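Local coordinates for coat protein (Sulfolobus turreted icosahedral virus, PDB 2BBD) that forms the viral capsid as its coat protein, probably through trimeric, pseudo-hexagonal building blocks with the double jelly-roll fold shared with bacterial and eukaryotic viruses, at residues E2-T7 / R26-R31; I20-P25 / I131-L136; I33-I38 / F150-T155; Q93-P98 / N113-F118. All blocks are in the same frame, centred on the assembly; numbering follows the deposited sequence.

Interaction 1 (E2-T7 / R26-R31); sequences EIYTET and RNNFIR
Tyr4 reaches across to Asn28, and its phenol oxygen supplies the clearest polar link between residues 2-7 and 26-31. Asn28 ND2 donates to Tyr4 OH over 2.9 Å, with an N-H...O angle of 163°. The acceptor lies in the plane of the Asn28 amide, while that amide stands nearly perpendicular to the tyrosine ring (88°), and ND2 comes in at the ring edge, close to its plane. The chi1 of Tyr4, 65°, wedges CG between the backbone N and the carbonyl carbon, and this swings the ring off its strand toward the turn. Glu6 has the same kind of first torsion followed by an extended chain; OE2 lies in plane at the edge of the Tyr4 ring, and its carboxylate lies near the Asn27 side chain. At the other end Ile3 and Arg31 cross at about a right angle. The delta methyl of Ile3 sits over one face of the guanidinium, with Ile3 CD1 3.4 Å from Arg31 NE and equally near Arg31 CD, while Arg31 NH1 turns to a salt bridge with Glu157. The nearest alpha carbons, those of Ile3 and Arg31, are 8.3 Å apart. Side chains of the edge strand thus reach past strand 145-158 to the turn leading into strand 29-43 and to the corner at Arg31, at the surface margin of an antiparallel sheet of the N-terminal viral jelly roll.

Interaction 2 (I20-P25 / I131-L136); sequences IPIKIP and IILSIL
Ile22 and Ile135 touch through their delta methyls (Ile22 CD1 to Ile135 CD1, 3.6 Å), crossing at a slant on the closely packed face of this antiparallel pair. Ile20, Ile24, Ile131 and Leu133 share that face. Ile24 CB lies 3.7 Å from Ile131 CG2, with the two side chains at about a right angle, and Ile24 CD1 leans toward Leu133 CB at 4.2 Å. The backbone binds the strands by reciprocal bonds: Ile20 N to Ile135 O is 2.7 Å and nearly straight (166°), and Ile22 N to Leu133 O is 2.8 Å but more bent (149°). On the reverse face Pro21, Lys23, Ile132 and Ser134 meet more sparsely. Pro21 and Lys23 are exposed, and the lysine lays its CD 3.2 Å from Ile131 O before bending on. At the Ile24 end a water joins Ile24 O to Ile131 N. The apolar face meets Val35, Phe150, Ile152 and Ile154 of the facing sheet, the buried interior of a jelly-roll beta sandwich.

Interaction 3 (I33-I38 / F150-T155); sequences IRVQLI and FYITIT
Leu37 sets one delta methyl squarely over Phe150: its CD1 is 3.7 Å from the ring centroid and only 11° off the ring normal, a CH-pi contact on the face. Val35 approaches the same ring obliquely, its CG1 3.7 Å from Phe150 CD2. The two branches of this valine divide the work, because CG1 stands opposite the backbone N (chi1 176°) and turns to the phenylalanine, while CG2 lies 3.9 Å from CD1 of Ile152. Val35 and Ile152 run side by side, pointing the same way, as do Ile33 and Ile152. These residues and Ile154 line the buried face of an antiparallel strand pair, strands 29-43 and 145-158, inside one sheet of a jelly-roll sandwich; isoleucines of strand 19-24 pack against them from the other sheet. The reverse face is mixed, polar for the most part. The Ile38 and Tyr151 side chains cross at about a right angle, Ile38 CB 3.9 Å from Tyr151 CE1, and Gln36 O lies in plane at the ring edge. A water accepts from Gln36 NE2, donates to Tyr151 O and bonds to Thr153 OG1, which also pairs with Thr7. Short backbone bonds fix the register: Arg34 N reaches Thr153 O at 2.6 Å, and Tyr151 N reaches Gln36 O at 2.8 Å. Beyond its CB, packed against Thr153, Arg34 bends at chi3 (-70°) to bring NE into a salt bridge with Glu117.

Interaction 4 (Q93-P98 / N113-F118); sequences QNPAYP and NVMWEF
With chi1 of Tyr97 at -57° and that of Asn113 at 177°, the phenol ring and the amide run side by side in the same direction, their planes 20° apart. Tyr97 CD1 lies 4.1 Å from Asn113 CB, and Asn113 O comes up to the ring edge. Beneath them two reciprocal backbone bonds close the pair: Tyr97 N to Asn113 O and Asn113 N to Tyr97 O, each 2.7 Å. Both Ala96 and Tyr97 face Asn113, which makes a classic beta bulge; Ala96 N is 3.3 Å from Asn113 O, but at a poor angle for a hydrogen bond. The bulge lies where the short strand 96-97 borders strand 108-123, at the margin of a jelly-roll sheet. Past it, Met115 N donates to Pro95 O over 3.0 Å. The proline ring then lies alongside Met115, present as selenomethionine, with Pro95 CD 4.1 Å from Met115 CB. Asn94 slants across the same side chain, and Val114 CG2 rests 3.7 Å from Tyr97 O.

Overall arrangement
Interactions 1, 3 and 4 belong to one antiparallel sheet, ordered 2-13, 145-158, 29-43, 108-123, 96-97, whereas interaction 2 lies at the edge of the sheet facing it. Interactions 2 and 3 are the buried contacts: their apolar faces pack against each other, with Ile22 against Ile152 and Leu133 against Val35, and each rests on regular backbone pairing. Interactions 1 and 4 sit toward the sheet's two margins. The first is a surface contact made by side chains over an intervening strand, the other a partly buried pair distorted by a bulge. Interaction 3 links them, since Ile154 bonds to Glu6 on one flank and Ile33 to Phe118 on the other.

Interaction 1 (E2-T7 / R26-R31)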
loop_
_atom_site.group_PDB
_atom_site.type_symbol
_atom_site.label_atom_id
_atom_site.label_comp_id
_atom_site.label_asym_id
_atom_site.label_seq_id
_atom_site.Cartn_x
_atom_site.Cartn_y
_atom_site.Cartn_z
ATOM N N GLU A 2 7.717 25.587 -0.395
ATOM C CA GLU A 2 8.345 25.146 -1.638
ATOM C C GLU A 2 8.574 23.631 -1.632
ATOM O O GLU A 2 9.169 23.085 -0.704
ATOM C CB GLU A 2 9.676 25.875 -1.826
ATOM C CG GLU A 2 10.390 25.591 -3.139
ATOM C CD GLU A 2 11.645 26.441 -3.299
ATOM O OE1 GLU A 2 12.389 26.251 -4.286
ATOM O OE2 GLU A 2 11.886 27.304 -2.428
ATOM N N ILE A 3 8.098 22.965 -2.675
ATOM C CA ILE A 3 8.226 21.513 -2.791
ATOM C C ILE A 3 9.354 21.145 -3.743
ATOM O O ILE A 3 9.458 21.687 -4.842
ATOM C CB ILE A 3 6.918 20.883 -3.312
ATOM C CG1 ILE A 3 5.754 21.269 -2.393
ATOM C CG2 ILE A 3 7.064 19.357 -3.389
ATOM C CD1 ILE A 3 4.393 20.774 -2.889
ATOM N N TYR A 4 10.207 20.224 -3.315
ATOM C CA TYR A 4 11.328 19.801 -4.142
ATOM C C TYR A 4 11.682 18.356 -3.854
ATOM O O TYR A 4 11.371 17.815 -2.790
ATOM C CB TYR A 4 12.556 20.696 -3.912
ATOM C CG TYR A 4 13.139 20.611 -2.519
ATOM C CD1 TYR A 4 12.532 21.269 -1.450
ATOM C CD2 TYR A 4 14.277 19.848 -2.264
ATOM C CE1 TYR A 4 13.042 21.173 -0.166
ATOM C CE2 TYR A 4 14.791 19.738 -0.983
ATOM C CZ TYR A 4 14.169 20.405 0.061
ATOM O OH TYR A 4 14.655 20.289 1.336
ATOM N N THR A 5 12.347 17.740 -4.818
ATOM C CA THR A 5 12.708 16.348 -4.704
ATOM C C THR A 5 14.200 16.098 -4.867
ATOM O O THR A 5 14.869 16.747 -5.671
ATOM C CB THR A 5 11.932 15.531 -5.768
ATOM O OG1 THR A 5 10.524 15.659 -5.528
ATOM C CG2 THR A 5 12.306 14.077 -5.709
ATOM N N GLU A 6 14.721 15.170 -4.073
ATOM C CA GLU A 6 16.116 14.793 -4.197
ATOM C C GLU A 6 16.314 13.297 -3.920
ATOM O O GLU A 6 15.591 12.674 -3.126
ATOM C CB GLU A 6 17.029 15.680 -3.315
ATOM C CG GLU A 6 16.768 15.699 -1.819
ATOM C CD GLU A 6 17.593 16.785 -1.083
ATOM O OE1 GLU A 6 17.737 16.690 0.150
ATOM O OE2 GLU A 6 18.088 17.736 -1.724
ATOM N N THR A 7 17.288 12.724 -4.611
ATOM C CA THR A 7 17.594 11.311 -4.483
ATOM C C THR A 7 18.783 11.099 -3.560
ATOM O O THR A 7 19.831 11.697 -3.755
ATOM C CB THR A 7 17.922 10.730 -5.859
ATOM O OG1 THR A 7 16.826 10.983 -6.741
ATOM C CG2 THR A 7 18.185 9.241 -5.769
ATOM N N ARG A 26 15.868 14.185 7.723
ATOM C CA ARG A 26 14.843 15.147 8.125
ATOM C C ARG A 26 15.218 16.577 7.753
ATOM O O ARG A 26 15.247 17.463 8.607
ATOM C CB ARG A 26 14.622 15.039 9.635
ATOM C CG ARG A 26 14.248 13.633 10.065
ATOM C CD ARG A 26 14.027 13.500 11.561
ATOM N NE ARG A 26 15.269 13.610 12.316
ATOM C CZ ARG A 26 15.772 14.752 12.773
ATOM N NH1 ARG A 26 15.133 15.895 12.552
ATOM N NH2 ARG A 26 16.908 14.751 13.458
ATOM N N ASN A 27 15.487 16.795 6.469
ATOM C CA ASN A 27 15.877 18.101 5.964
ATOM C C ASN A 27 14.761 19.120 6.014
ATOM O O ASN A 27 15.009 20.313 6.157
ATOM C CB ASN A 27 16.358 17.982 4.524
ATOM C CG ASN A 27 17.569 17.086 4.386
ATOM O OD1 ASN A 27 18.017 16.806 3.277
ATOM N ND2 ASN A 27 18.108 16.630 5.515
ATOM N N ASN A 28 13.533 18.645 5.869
ATOM C CA ASN A 28 12.353 19.498 5.881
ATOM C C ASN A 28 11.154 18.588 6.028
ATOM O O ASN A 28 11.300 17.386 6.302
ATOM C CB ASN A 28 12.230 20.259 4.559
ATOM C CG ASN A 28 12.887 21.622 4.602
ATOM O OD1 ASN A 28 12.604 22.431 5.488
ATOM N ND2 ASN A 28 13.762 21.892 3.634
ATOM N N PHE A 29 9.968 19.160 5.860
ATOM C CA PHE A 29 8.756 18.363 5.922
ATOM C C PHE A 29 8.836 17.439 4.704
ATOM O O PHE A 29 9.437 17.800 3.688
ATOM C CB PHE A 29 7.511 19.259 5.842
ATOM C CG PHE A 29 7.089 19.842 7.170
ATOM C CD1 PHE A 29 5.746 20.125 7.421
ATOM C CD2 PHE A 29 8.025 20.111 8.170
ATOM C CE1 PHE A 29 5.337 20.669 8.651
ATOM C CE2 PHE A 29 7.628 20.654 9.402
ATOM C CZ PHE A 29 6.286 20.932 9.640
ATOM N N ILE A 30 8.234 16.260 4.804
ATOM C CA ILE A 30 8.270 15.281 3.717
ATOM C C ILE A 30 6.880 14.980 3.164
ATOM O O ILE A 30 5.978 14.617 3.915
ATOM C CB ILE A 30 8.910 13.961 4.219
ATOM C CG1 ILE A 30 10.366 14.223 4.626
ATOM C CG2 ILE A 30 8.798 12.870 3.150
ATOM C CD1 ILE A 30 11.007 13.080 5.419
ATOM N N ARG A 31 6.710 15.137 1.856
ATOM C CA ARG A 31 5.427 14.857 1.222
ATOM C C ARG A 31 5.392 13.411 0.728
ATOM O O ARG A 31 4.341 12.758 0.746
ATOM C CB ARG A 31 5.180 15.826 0.069
ATOM C CG ARG A 31 4.988 17.275 0.513
ATOM C CD ARG A 31 4.758 18.154 -0.686
ATOM N NE ARG A 31 3.459 17.868 -1.284
ATOM C CZ ARG A 31 2.306 18.281 -0.768
ATOM N NH1 ARG A 31 2.302 19.001 0.345
ATOM N NH2 ARG A 31 1.159 17.963 -1.349
#

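Interaction 2 (I20-P25 / I131-L136)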
loop_
_atom_site.group_PDB
_atom_site.type_symbol
_atom_site.label_atom_id
_atom_site.label_comp_id
_atom_site.label_asym_id
_atom_site.label_seq_id
_atom_site.Cartn_x
_atom_site.Cartn_y
_atom_site.Cartn_z
ATOM N N ILE A 20 16.443 -4.471 5.298
ATOM C CA ILE A 20 17.272 -3.305 5.060
ATOM C C ILE A 20 16.693 -2.039 5.700
ATOM O O ILE A 20 15.744 -1.455 5.176
ATOM C CB ILE A 20 17.419 -3.066 3.540
ATOM C CG1 ILE A 20 17.856 -4.359 2.845
ATOM C CG2 ILE A 20 18.401 -1.946 3.286
ATOM C CD1 ILE A 20 17.888 -4.253 1.320
ATOM N N PRO A 21 17.254 -1.608 6.848
ATOM C CA PRO A 21 16.758 -0.401 7.513
ATOM C C PRO A 21 17.389 0.827 6.872
ATOM O O PRO A 21 18.608 0.945 6.817
ATOM C CB PRO A 21 17.197 -0.596 8.961
ATOM C CG PRO A 21 18.507 -1.308 8.812
ATOM C CD PRO A 21 18.219 -2.322 7.703
ATOM N N ILE A 22 16.556 1.730 6.370
ATOM C CA ILE A 22 17.053 2.937 5.729
ATOM C C ILE A 22 16.655 4.152 6.551
ATOM O O ILE A 22 15.483 4.340 6.867
ATOM C CB ILE A 22 16.480 3.085 4.303
ATOM C CG1 ILE A 22 16.844 1.853 3.465
ATOM C CG2 ILE A 22 17.035 4.332 3.639
ATOM C CD1 ILE A 22 16.148 1.822 2.088
ATOM N N LYS A 23 17.630 4.974 6.911
ATOM C CA LYS A 23 17.325 6.166 7.688
ATOM C C LYS A 23 16.912 7.268 6.728
ATOM O O LYS A 23 17.595 7.529 5.741
ATOM C CB LYS A 23 18.548 6.612 8.489
ATOM C CG LYS A 23 18.251 7.750 9.460
ATOM C CD LYS A 23 17.166 7.357 10.464
ATOM C CE LYS A 23 17.230 8.247 11.688
ATOM N NZ LYS A 23 18.612 8.264 12.276
ATOM N N ILE A 24 15.784 7.904 7.009
ATOM C CA ILE A 24 15.299 8.977 6.158
ATOM C C ILE A 24 15.746 10.318 6.730
ATOM O O ILE A 24 15.497 10.617 7.893
ATOM C CB ILE A 24 13.769 8.929 6.058
ATOM C CG1 ILE A 24 13.336 7.572 5.488
ATOM C CG2 ILE A 24 13.259 10.076 5.195
ATOM C CD1 ILE A 24 13.910 7.268 4.113
ATOM N N PRO A 25 16.431 11.138 5.921
ATOM C CA PRO A 25 16.914 12.454 6.363
ATOM C C PRO A 25 15.757 13.424 6.636
ATOM O O PRO A 25 14.798 13.486 5.865
ATOM C CB PRO A 25 17.781 12.925 5.191
ATOM C CG PRO A 25 18.151 11.644 4.480
ATOM C CD PRO A 25 16.885 10.845 4.553
ATOM N N ILE A 131 13.332 8.544 11.498
ATOM C CA ILE A 131 12.392 8.067 10.493
ATOM C C ILE A 131 13.126 6.921 9.796
ATOM O O ILE A 131 14.191 7.125 9.213
ATOM C CB ILE A 131 12.066 9.146 9.449
ATOM C CG1 ILE A 131 11.526 10.405 10.143
ATOM C CG2 ILE A 131 11.031 8.605 8.461
ATOM C CD1 ILE A 131 11.288 11.583 9.195
ATOM N N ILE A 132 12.565 5.719 9.861
ATOM C CA ILE A 132 13.198 4.557 9.248
ATOM C C ILE A 132 12.316 3.806 8.264
ATOM O O ILE A 132 11.199 3.421 8.596
ATOM C CB ILE A 132 13.657 3.539 10.331
ATOM C CG1 ILE A 132 14.704 4.180 11.247
ATOM C CG2 ILE A 132 14.231 2.290 9.667
ATOM C CD1 ILE A 132 15.019 3.345 12.470
ATOM N N LEU A 133 12.826 3.610 7.050
ATOM C CA LEU A 133 12.115 2.842 6.034
ATOM C C LEU A 133 12.799 1.475 6.001
ATOM O O LEU A 133 13.943 1.354 5.576
ATOM C CB LEU A 133 12.222 3.500 4.657
ATOM C CG LEU A 133 11.731 2.616 3.499
ATOM C CD1 LEU A 133 10.237 2.327 3.630
ATOM C CD2 LEU A 133 12.014 3.306 2.185
ATOM N N SER A 134 12.103 0.448 6.464
ATOM C CA SER A 134 12.672 -0.884 6.469
ATOM C C SER A 134 12.169 -1.696 5.280
ATOM O O SER A 134 10.967 -1.831 5.061
ATOM C CB SER A 134 12.328 -1.596 7.777
ATOM O OG SER A 134 12.771 -0.833 8.888
ATOM N N ILE A 135 13.098 -2.216 4.492
ATOM C CA ILE A 135 12.711 -3.029 3.348
ATOM C C ILE A 135 13.164 -4.453 3.586
ATOM O O ILE A 135 14.368 -4.726 3.633
ATOM C CB ILE A 135 13.362 -2.542 2.032
ATOM C CG1 ILE A 135 13.037 -1.072 1.799
ATOM C CG2 ILE A 135 12.838 -3.374 0.839
ATOM C CD1 ILE A 135 13.761 -0.485 0.600
ATOM N N LEU A 136 12.203 -5.351 3.781
ATOM C CA LEU A 136 12.514 -6.767 3.947
ATOM C C LEU A 136 12.390 -7.329 2.536
ATOM O O LEU A 136 11.290 -7.380 1.965
ATOM C CB LEU A 136 11.517 -7.458 4.879
ATOM C CG LEU A 136 11.647 -8.997 4.954
ATOM C CD1 LEU A 136 13.053 -9.427 5.423
ATOM C CD2 LEU A 136 10.582 -9.522 5.890
HETATM O O HOH W 1 15.281 10.194 10.487
#

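Interaction 3 (I33-I38 / F150-T155)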
loop_
_atom_site.group_PDB
_atom_site.type_symbol
_atom_site.label_atom_id
_atom_site.label_comp_id
_atom_site.label_asym_id
_atom_site.label_seq_id
_atom_site.Cartn_x
_atom_site.Cartn_y
_atom_site.Cartn_z
ATOM N N ILE A 33 8.002 9.588 -0.331
ATOM C CA ILE A 33 9.239 8.850 -0.472
ATOM C C ILE A 33 9.077 7.882 -1.631
ATOM O O ILE A 33 8.094 7.147 -1.711
ATOM C CB ILE A 33 9.569 8.044 0.800
ATOM C CG1 ILE A 33 9.813 9.001 1.976
ATOM C CG2 ILE A 33 10.779 7.161 0.553
ATOM C CD1 ILE A 33 9.933 8.288 3.324
ATOM N N ARG A 34 10.040 7.888 -2.535
ATOM C CA ARG A 34 10.003 6.992 -3.676
ATOM C C ARG A 34 11.107 5.953 -3.547
ATOM O O ARG A 34 12.235 6.270 -3.149
ATOM C CB ARG A 34 10.190 7.773 -4.975
ATOM C CG ARG A 34 10.406 6.880 -6.184
ATOM C CD ARG A 34 10.767 7.688 -7.419
ATOM N NE ARG A 34 9.642 8.465 -7.921
ATOM C CZ ARG A 34 9.732 9.341 -8.918
ATOM N NH1 ARG A 34 10.904 9.548 -9.513
ATOM N NH2 ARG A 34 8.654 9.998 -9.329
ATOM N N VAL A 35 10.764 4.713 -3.874
ATOM C CA VAL A 35 11.693 3.598 -3.827
ATOM C C VAL A 35 11.732 2.961 -5.217
ATOM O O VAL A 35 10.686 2.651 -5.793
ATOM C CB VAL A 35 11.238 2.517 -2.804
ATOM C CG1 VAL A 35 12.173 1.322 -2.861
ATOM C CG2 VAL A 35 11.212 3.091 -1.383
ATOM N N GLN A 36 12.932 2.792 -5.764
ATOM C CA GLN A 36 13.089 2.150 -7.066
ATOM C C GLN A 36 14.110 1.025 -6.961
ATOM O O GLN A 36 15.255 1.243 -6.529
ATOM C CB GLN A 36 13.547 3.149 -8.133
ATOM C CG GLN A 36 12.651 4.361 -8.302
ATOM C CD GLN A 36 13.252 5.403 -9.232
ATOM O OE1 GLN A 36 13.003 5.398 -10.440
ATOM N NE2 GLN A 36 14.065 6.293 -8.674
ATOM N N LEU A 37 13.680 -0.182 -7.321
ATOM C CA LEU A 37 14.550 -1.348 -7.318
ATOM C C LEU A 37 14.980 -1.426 -8.776
ATOM O O LEU A 37 14.179 -1.739 -9.654
ATOM C CB LEU A 37 13.775 -2.605 -6.901
ATOM C CG LEU A 37 14.551 -3.927 -6.966
ATOM C CD1 LEU A 37 15.752 -3.854 -6.039
ATOM C CD2 LEU A 37 13.638 -5.106 -6.572
ATOM N N ILE A 38 16.248 -1.125 -9.027
ATOM C CA ILE A 38 16.769 -1.079 -10.387
ATOM C C ILE A 38 18.034 -1.916 -10.569
ATOM O O ILE A 38 18.962 -1.847 -9.758
ATOM C CB ILE A 38 17.088 0.387 -10.765
ATOM C CG1 ILE A 38 15.845 1.256 -10.532
ATOM C CG2 ILE A 38 17.585 0.468 -12.205
ATOM C CD1 ILE A 38 16.088 2.745 -10.662
ATOM N N PHE A 150 18.383 -0.639 -4.379
ATOM C CA PHE A 150 17.262 0.238 -4.106
ATOM C C PHE A 150 17.745 1.669 -4.078
ATOM O O PHE A 150 18.727 1.981 -3.390
ATOM C CB PHE A 150 16.636 -0.056 -2.748
ATOM C CG PHE A 150 15.908 -1.361 -2.678
ATOM C CD1 PHE A 150 16.520 -2.484 -2.134
ATOM C CD2 PHE A 150 14.589 -1.459 -3.119
ATOM C CE1 PHE A 150 15.821 -3.692 -2.021
ATOM C CE2 PHE A 150 13.886 -2.656 -3.013
ATOM C CZ PHE A 150 14.504 -3.775 -2.460
ATOM N N TYR A 151 17.043 2.525 -4.820
ATOM C CA TYR A 151 17.323 3.951 -4.881
ATOM C C TYR A 151 16.185 4.660 -4.155
ATOM O O TYR A 151 15.006 4.401 -4.417
ATOM C CB TYR A 151 17.399 4.424 -6.332
ATOM C CG TYR A 151 18.541 3.800 -7.085
ATOM C CD1 TYR A 151 18.499 2.459 -7.452
ATOM C CD2 TYR A 151 19.690 4.539 -7.388
ATOM C CE1 TYR A 151 19.570 1.858 -8.102
ATOM C CE2 TYR A 151 20.775 3.948 -8.038
ATOM C CZ TYR A 151 20.706 2.606 -8.390
ATOM O OH TYR A 151 21.767 2.002 -9.018
ATOM N N ILE A 152 16.547 5.550 -3.237
ATOM C CA ILE A 152 15.573 6.279 -2.444
ATOM C C ILE A 152 15.466 7.737 -2.873
ATOM O O ILE A 152 16.473 8.439 -2.967
ATOM C CB ILE A 152 15.955 6.240 -0.961
ATOM C CG1 ILE A 152 16.190 4.794 -0.520
ATOM C CG2 ILE A 152 14.884 6.934 -0.129
ATOM C CD1 ILE A 152 14.986 3.850 -0.714
ATOM N N THR A 153 14.246 8.196 -3.136
ATOM C CA THR A 153 14.052 9.581 -3.545
ATOM C C THR A 153 13.015 10.241 -2.643
ATOM O O THR A 153 11.927 9.724 -2.442
ATOM C CB THR A 153 13.611 9.671 -4.999
ATOM O OG1 THR A 153 14.627 9.102 -5.830
ATOM C CG2 THR A 153 13.407 11.109 -5.401
ATOM N N ILE A 154 13.361 11.392 -2.095
ATOM C CA ILE A 154 12.457 12.060 -1.176
ATOM C C ILE A 154 11.915 13.381 -1.684
ATOM O O ILE A 154 12.649 14.207 -2.234
ATOM C CB ILE A 154 13.169 12.270 0.179
ATOM C CG1 ILE A 154 13.663 10.918 0.692
ATOM C CG2 ILE A 154 12.224 12.905 1.202
ATOM C CD1 ILE A 154 14.656 11.026 1.796
ATOM N N THR A 155 10.609 13.563 -1.526
ATOM C CA THR A 155 9.984 14.812 -1.918
ATOM C C THR A 155 9.774 15.597 -0.622
ATOM O O THR A 155 9.073 15.145 0.279
ATOM C CB THR A 155 8.630 14.589 -2.610
ATOM O OG1 THR A 155 8.827 13.926 -3.867
ATOM C CG2 THR A 155 7.952 15.928 -2.856
HETATM O O HOH W 2 13.993 6.594 -6.159
HETATM O O HOH W 3 21.426 -0.905 -10.133
#

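Interaction 4 (Q93-P98 / N113-F118)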
loop_
_atom_site.group_PDB
_atom_site.type_symbol
_atom_site.label_atom_id
_atom_site.label_comp_id
_atom_site.label_asym_id
_atom_site.label_seq_id
_atom_site.Cartn_x
_atom_site.Cartn_y
_atom_site.Cartn_z
ATOM N N GLN A 93 0.509 2.543 -15.343
ATOM C CA GLN A 93 1.790 3.010 -15.886
ATOM C C GLN A 93 3.013 2.849 -14.971
ATOM O O GLN A 93 4.147 3.057 -15.408
ATOM C CB GLN A 93 1.663 4.489 -16.308
ATOM C CG GLN A 93 0.682 4.720 -17.472
ATOM C CD GLN A 93 0.210 6.172 -17.605
ATOM O OE1 GLN A 93 -0.740 6.463 -18.349
ATOM N NE2 GLN A 93 0.861 7.080 -16.892
ATOM N N ASN A 94 2.798 2.477 -13.714
ATOM C CA ASN A 94 3.917 2.337 -12.787
ATOM C C ASN A 94 5.036 1.437 -13.306
ATOM O O ASN A 94 4.788 0.321 -13.769
ATOM C CB ASN A 94 3.438 1.801 -11.443
ATOM C CG ASN A 94 4.541 1.787 -10.408
ATOM O OD1 ASN A 94 4.913 0.729 -9.892
ATOM N ND2 ASN A 94 5.081 2.961 -10.104
ATOM N N PRO A 95 6.294 1.913 -13.227
ATOM C CA PRO A 95 7.411 1.087 -13.708
ATOM C C PRO A 95 7.465 -0.256 -12.990
ATOM O O PRO A 95 7.604 -0.318 -11.773
ATOM C CB PRO A 95 8.638 1.953 -13.421
ATOM C CG PRO A 95 8.084 3.373 -13.576
ATOM C CD PRO A 95 6.751 3.265 -12.851
ATOM N N ALA A 96 7.332 -1.330 -13.755
ATOM C CA ALA A 96 7.367 -2.676 -13.192
ATOM C C ALA A 96 8.041 -3.637 -14.165
ATOM O O ALA A 96 7.429 -4.575 -14.641
ATOM C CB ALA A 96 5.939 -3.160 -12.875
ATOM N N TYR A 97 9.308 -3.393 -14.459
ATOM C CA TYR A 97 10.047 -4.248 -15.372
ATOM C C TYR A 97 10.881 -5.246 -14.570
ATOM O O TYR A 97 11.447 -4.900 -13.524
ATOM C CB TYR A 97 10.962 -3.406 -16.260
ATOM C CG TYR A 97 10.244 -2.345 -17.067
ATOM C CD1 TYR A 97 9.951 -1.092 -16.514
ATOM C CD2 TYR A 97 9.864 -2.586 -18.388
ATOM C CE1 TYR A 97 9.297 -0.106 -17.268
ATOM C CE2 TYR A 97 9.212 -1.609 -19.145
ATOM C CZ TYR A 97 8.933 -0.374 -18.578
ATOM O OH TYR A 97 8.287 0.580 -19.324
ATOM N N PRO A 98 10.933 -6.509 -15.029
ATOM C CA PRO A 98 10.254 -7.007 -16.231
ATOM C C PRO A 98 8.821 -7.462 -15.929
ATOM O O PRO A 98 8.501 -7.816 -14.793
ATOM C CB PRO A 98 11.141 -8.174 -16.657
ATOM C CG PRO A 98 11.520 -8.762 -15.342
ATOM C CD PRO A 98 11.869 -7.524 -14.510
ATOM N N ASN A 113 13.282 -2.908 -13.134
ATOM C CA ASN A 113 12.935 -1.547 -12.721
ATOM C C ASN A 113 11.523 -1.544 -12.145
ATOM O O ASN A 113 10.530 -1.528 -12.879
ATOM C CB ASN A 113 13.034 -0.575 -13.905
ATOM C CG ASN A 113 12.604 0.850 -13.539
ATOM O OD1 ASN A 113 12.477 1.191 -12.367
ATOM N ND2 ASN A 113 12.387 1.681 -14.548
ATOM N N VAL A 114 11.462 -1.580 -10.817
ATOM C CA VAL A 114 10.218 -1.600 -10.066
ATOM C C VAL A 114 10.139 -0.371 -9.157
ATOM O O VAL A 114 11.112 -0.011 -8.484
ATOM C CB VAL A 114 10.138 -2.869 -9.190
ATOM C CG1 VAL A 114 8.739 -3.006 -8.579
ATOM C CG2 VAL A 114 10.497 -4.103 -10.028
HETATM N N MSE A 115 8.974 0.263 -9.126
HETATM C CA MSE A 115 8.795 1.451 -8.309
HETATM C C MSE A 115 7.634 1.369 -7.322
HETATM O O MSE A 115 6.606 0.731 -7.594
HETATM C CB MSE A 115 8.594 2.670 -9.207
HETATM C CG MSE A 115 8.604 3.984 -8.446
HETATM SE SE MSE A 115 8.200 5.500 -9.568
HETATM C CE MSE A 115 9.951 5.811 -10.328
ATOM N N TRP A 116 7.825 2.014 -6.171
ATOM C CA TRP A 116 6.819 2.102 -5.115
ATOM C C TRP A 116 6.942 3.499 -4.531
ATOM O O TRP A 116 8.044 4.044 -4.449
ATOM C CB TRP A 116 7.091 1.133 -3.976
ATOM C CG TRP A 116 7.020 -0.311 -4.298
ATOM C CD1 TRP A 116 5.942 -1.136 -4.142
ATOM C CD2 TRP A 116 8.114 -1.147 -4.683
ATOM N NE1 TRP A 116 6.304 -2.436 -4.389
ATOM C CE2 TRP A 116 7.632 -2.474 -4.721
ATOM C CE3 TRP A 116 9.460 -0.905 -4.994
ATOM C CZ2 TRP A 116 8.451 -3.560 -5.049
ATOM C CZ3 TRP A 116 10.275 -1.993 -5.327
ATOM C CH2 TRP A 116 9.763 -3.302 -5.347
ATOM N N GLU A 117 5.818 4.076 -4.123
ATOM C CA GLU A 117 5.835 5.398 -3.514
ATOM C C GLU A 117 5.033 5.385 -2.232
ATOM O O GLU A 117 4.056 4.642 -2.102
ATOM C CB GLU A 117 5.256 6.459 -4.449
ATOM C CG GLU A 117 6.065 6.686 -5.700
ATOM C CD GLU A 117 5.705 7.981 -6.408
ATOM O OE1 GLU A 117 4.496 8.290 -6.526
ATOM O OE2 GLU A 117 6.639 8.681 -6.857
ATOM N N PHE A 118 5.469 6.204 -1.282
ATOM C CA PHE A 118 4.811 6.330 0.003
ATOM C C PHE A 118 4.342 7.776 0.120
ATOM O O PHE A 118 5.142 8.716 0.100
ATOM C CB PHE A 118 5.777 6.005 1.152
ATOM C CG PHE A 118 6.386 4.631 1.066
ATOM C CD1 PHE A 118 7.396 4.357 0.148
ATOM C CD2 PHE A 118 5.912 3.599 1.867
ATOM C CE1 PHE A 118 7.925 3.068 0.022
ATOM C CE2 PHE A 118 6.424 2.311 1.757
ATOM C CZ PHE A 118 7.435 2.043 0.829
#